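Local coordinates for vacuolar protein-sorting-associated protein 25 (Homo sapiens, PDB 3HTU) that serves as a subunit of the ESCRT-II complex, which is required for multivesicular body formation and the sorting of endosomal cargo, the chain here being this protein's C-terminal winged-helix domain, at residues V27-L30 with Y31-T34; G46-E49 with A50-L53. All coordinates share one frame; numbering follows the deposited sequence.

Contact 1: V27-L30 with Y31-T34; sequences VFTL and YELT
A capping box formed by T29 and E32 starts helix 30-35 of this winged-helix domain, directly after the short strand 27-28, outermost in this chain's sheet. T29 is the N-cap: its OG1 accepts from E32 N at 3.2 Å, with an N-H...O angle of 157°. The reciprocal bond runs from T29 N to E32 OE1 (3.0 Å) and uses the anti lone pair of that oxygen. E32 reaches back because CG lies between its own backbone N and carbonyl carbon (chi1 81°) and the chain is extended beyond it; the two side chains cross at about a right angle. The carboxylate also comes to the edge of the F28 ring, where E32 CD is 4.0 Å from F28 CD2 and the two planes are 73° apart. Over one face of the same ring sits L33 CD2, 4.1 Å from F28 CG. Within the first turn, L33 N makes a weak bond to L30 O. L30 turns its side chain from this turn to helix 49-61, while L33 packs on V76 and F78 of strand 75-78. An alanine in place of E32 would probably leave T29 N without its acceptor here and the edge of the F28 ring without its carboxylate neighbour. A chain of another protein supplies an acidic side chain bonded to T29 OG1 and a basic one in a salt bridge with E32 OE1. Both cap oxygens therefore serve the helix start and the interface together, and the basic partner would be expected to favour a charged E32 carboxylate.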
# COMPACT_ATOMS: atom_id res chain seq x y z
N VAL A 27 -3.23 7.53 -3.80
CA VAL A 27 -1.93 6.90 -4.05
C VAL A 27 -1.30 6.34 -2.75
O VAL A 27 -1.14 7.08 -1.75
CB VAL A 27 -0.98 7.89 -4.78
CG1 VAL A 27 0.20 7.21 -5.30
CG2 VAL A 27 -1.70 8.50 -6.00
N PHE A 28 -0.97 5.05 -2.76
CA PHE A 28 -0.47 4.33 -1.58
C PHE A 28 0.78 3.54 -1.96
O PHE A 28 0.84 2.98 -3.04
CB PHE A 28 -1.53 3.35 -1.05
CG PHE A 28 -2.79 3.99 -0.56
CD1 PHE A 28 -3.88 4.21 -1.42
CD2 PHE A 28 -2.92 4.37 0.77
CE1 PHE A 28 -5.03 4.78 -0.97
CE2 PHE A 28 -4.08 4.95 1.23
CZ PHE A 28 -5.14 5.16 0.36
N THR A 29 1.79 3.49 -1.09
CA THR A 29 2.85 2.50 -1.26
C THR A 29 2.26 1.13 -0.93
O THR A 29 1.26 1.03 -0.23
CB THR A 29 4.14 2.82 -0.41
OG1 THR A 29 3.84 2.74 0.99
CG2 THR A 29 4.67 4.23 -0.73
N LEU A 30 2.86 0.07 -1.47
CA LEU A 30 2.44 -1.27 -1.09
C LEU A 30 2.68 -1.49 0.41
O LEU A 30 1.82 -2.04 1.10
CB LEU A 30 3.19 -2.32 -1.91
CG LEU A 30 3.00 -2.40 -3.42
CD1 LEU A 30 3.15 -3.88 -3.86
CD2 LEU A 30 1.67 -1.84 -3.87
N TYR A 31 3.83 -1.03 0.90
CA TYR A 31 4.16 -1.19 2.33
C TYR A 31 3.08 -0.62 3.25
O TYR A 31 2.64 -1.30 4.17
CB TYR A 31 5.51 -0.58 2.67
CG TYR A 31 5.92 -0.71 4.13
CD1 TYR A 31 6.50 -1.88 4.61
CD2 TYR A 31 5.75 0.35 5.01
CE1 TYR A 31 6.90 -2.00 5.96
CE2 TYR A 31 6.13 0.25 6.36
CZ TYR A 31 6.70 -0.93 6.82
OH TYR A 31 7.08 -1.01 8.15
N GLU A 32 2.66 0.62 3.01
CA GLU A 32 1.74 1.28 3.94
C GLU A 32 0.35 0.66 3.98
O GLU A 32 -0.35 0.80 4.98
CB GLU A 32 1.65 2.79 3.70
CG GLU A 32 0.72 3.20 2.56
CD GLU A 32 0.71 4.68 2.38
OE1 GLU A 32 1.10 5.14 1.30
OE2 GLU A 32 0.38 5.38 3.34
N LEU A 33 -0.05 -0.02 2.90
CA LEU A 33 -1.31 -0.76 2.90
C LEU A 33 -1.30 -1.91 3.90
O LEU A 33 -2.33 -2.23 4.48
CB LEU A 33 -1.67 -1.30 1.51
CG LEU A 33 -2.32 -0.31 0.53
CD1 LEU A 33 -2.53 -0.94 -0.87
CD2 LEU A 33 -3.63 0.28 1.03
N THR A 34 -0.14 -2.55 4.06
CA THR A 34 -0.06 -3.73 4.94
C THR A 34 0.64 -3.48 6.28
O THR A 34 0.42 -4.22 7.24
CB THR A 34 0.61 -4.91 4.23
OG1 THR A 34 1.88 -4.50 3.68
CG2 THR A 34 -0.32 -5.44 3.11

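Contact 2: G46-E49 with A50-L53; sequences GLDE and ATLL
D48 OD2 takes two bonds from T51, three residues on, and so caps the start of helix 49-61. T51 OG1 donates to it at 2.8 Å on the syn side, that of the other carboxylate oxygen. T51 N reaches the same oxygen at 2.9 Å from above the carboxylate plane, 55° out of it, with an N-H...O angle of 144°. Two donors from one residue thus hold the oxygen from different directions. With chi1 at 60°, D48 tucks CG over its own main chain, bringing the carboxylate above the first turn, where OD2 also lies 3.4 Å from A50 CB. Behind the cap, two straight main-chain bonds define the helix: L52 N to D48 O at 3.0 Å and L53 N to E49 O at 2.8 Å. L47, just ahead of the N-cap, spreads its two methyls along one side of this turn; CD2 meets T51 CB at 3.7 Å, and CD1 approaches L52 CA at 3.8 Å. On another side of the turn, E49 and L53 lie alongside, pointing the same way, with E49 OE2 3.6 Å from L53 CD1. The E49 chain bends at chi2, and its OE1 forms a salt bridge with R74. Although D48, E49 and A50 lie at the surface, the leucines join the turn to the domain: L47 and L52 rest against T34 of helix 30-35 and against W10 and I14, respectively, of helix 7-19, while L53 touches L30, and the salt bridge links E49 to R74, just ahead of strand 75-78.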
# COMPACT_ATOMS: atom_id res chain seq x y z
N GLY A 46 -0.55 -6.80 7.72
CA GLY A 46 0.31 -7.99 7.78
C GLY A 46 0.26 -8.90 6.56
O GLY A 46 1.11 -9.79 6.42
N LEU A 47 -0.71 -8.69 5.67
CA LEU A 47 -0.78 -9.44 4.40
C LEU A 47 0.57 -9.35 3.69
O LEU A 47 1.16 -8.27 3.62
CB LEU A 47 -1.86 -8.86 3.48
CG LEU A 47 -2.79 -9.73 2.62
CD1 LEU A 47 -3.06 -9.06 1.27
CD2 LEU A 47 -2.29 -11.16 2.43
N ASP A 48 1.07 -10.49 3.20
CA ASP A 48 2.35 -10.57 2.51
C ASP A 48 2.31 -9.81 1.17
O ASP A 48 1.24 -9.70 0.56
CB ASP A 48 2.75 -12.05 2.29
CG ASP A 48 1.73 -12.82 1.45
OD1 ASP A 48 0.63 -13.12 1.95
OD2 ASP A 48 2.04 -13.14 0.28
N GLU A 49 3.46 -9.29 0.71
CA GLU A 49 3.50 -8.51 -0.55
C GLU A 49 3.00 -9.33 -1.72
O GLU A 49 2.29 -8.81 -2.59
CB GLU A 49 4.91 -7.97 -0.87
CG GLU A 49 4.90 -6.69 -1.77
CD GLU A 49 5.83 -6.73 -2.99
OE1 GLU A 49 6.17 -5.64 -3.51
OE2 GLU A 49 6.22 -7.84 -3.45
N ALA A 50 3.39 -10.61 -1.76
CA ALA A 50 3.06 -11.48 -2.88
C ALA A 50 1.55 -11.59 -3.10
O ALA A 50 1.08 -11.48 -4.23
CB ALA A 50 3.68 -12.85 -2.70
N THR A 51 0.81 -11.80 -2.02
CA THR A 51 -0.63 -11.96 -2.08
C THR A 51 -1.31 -10.60 -2.30
O THR A 51 -2.31 -10.53 -3.01
CB THR A 51 -1.17 -12.63 -0.79
OG1 THR A 51 -0.53 -13.91 -0.61
CG2 THR A 51 -2.68 -12.83 -0.88
N LEU A 52 -0.75 -9.55 -1.71
CA LEU A 52 -1.20 -8.18 -1.90
C LEU A 52 -1.13 -7.77 -3.37
O LEU A 52 -2.05 -7.15 -3.88
CB LEU A 52 -0.35 -7.22 -1.06
CG LEU A 52 -0.59 -5.72 -1.26
CD1 LEU A 52 -1.94 -5.34 -0.66
CD2 LEU A 52 0.55 -4.88 -0.65
N LEU A 53 -0.02 -8.10 -4.03
CA LEU A 53 0.09 -7.83 -5.47
C LEU A 53 -0.96 -8.55 -6.32
O LEU A 53 -1.47 -7.97 -7.28
CB LEU A 53 1.49 -8.09 -5.99
CG LEU A 53 2.37 -6.85 -5.94
CD1 LEU A 53 3.82 -7.23 -6.13
CD2 LEU A 53 1.92 -5.75 -6.94

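Overall arrangement
From the N terminus, helix 7-19 leads to strand 27-28, after which contact 1 turns the chain into helix 30-35. The loop that follows ends at contact 2, where helix 49-61 begins. Each contact is local and closes a single turn, and the two stand in series, neither enclosing nor crossing the other. Their centres are 11 Å apart, yet they touch: T34 O probably accepts from G46 N (2.8 Å), L30 CD1 packs near E49 OE1, and L30 O lies beside L52 CD2. Contact 1 therefore ties strand 27-28 and a partner protein to helix 30-35, and contact 2 sets helix 49-61 against that helix and helix 7-19.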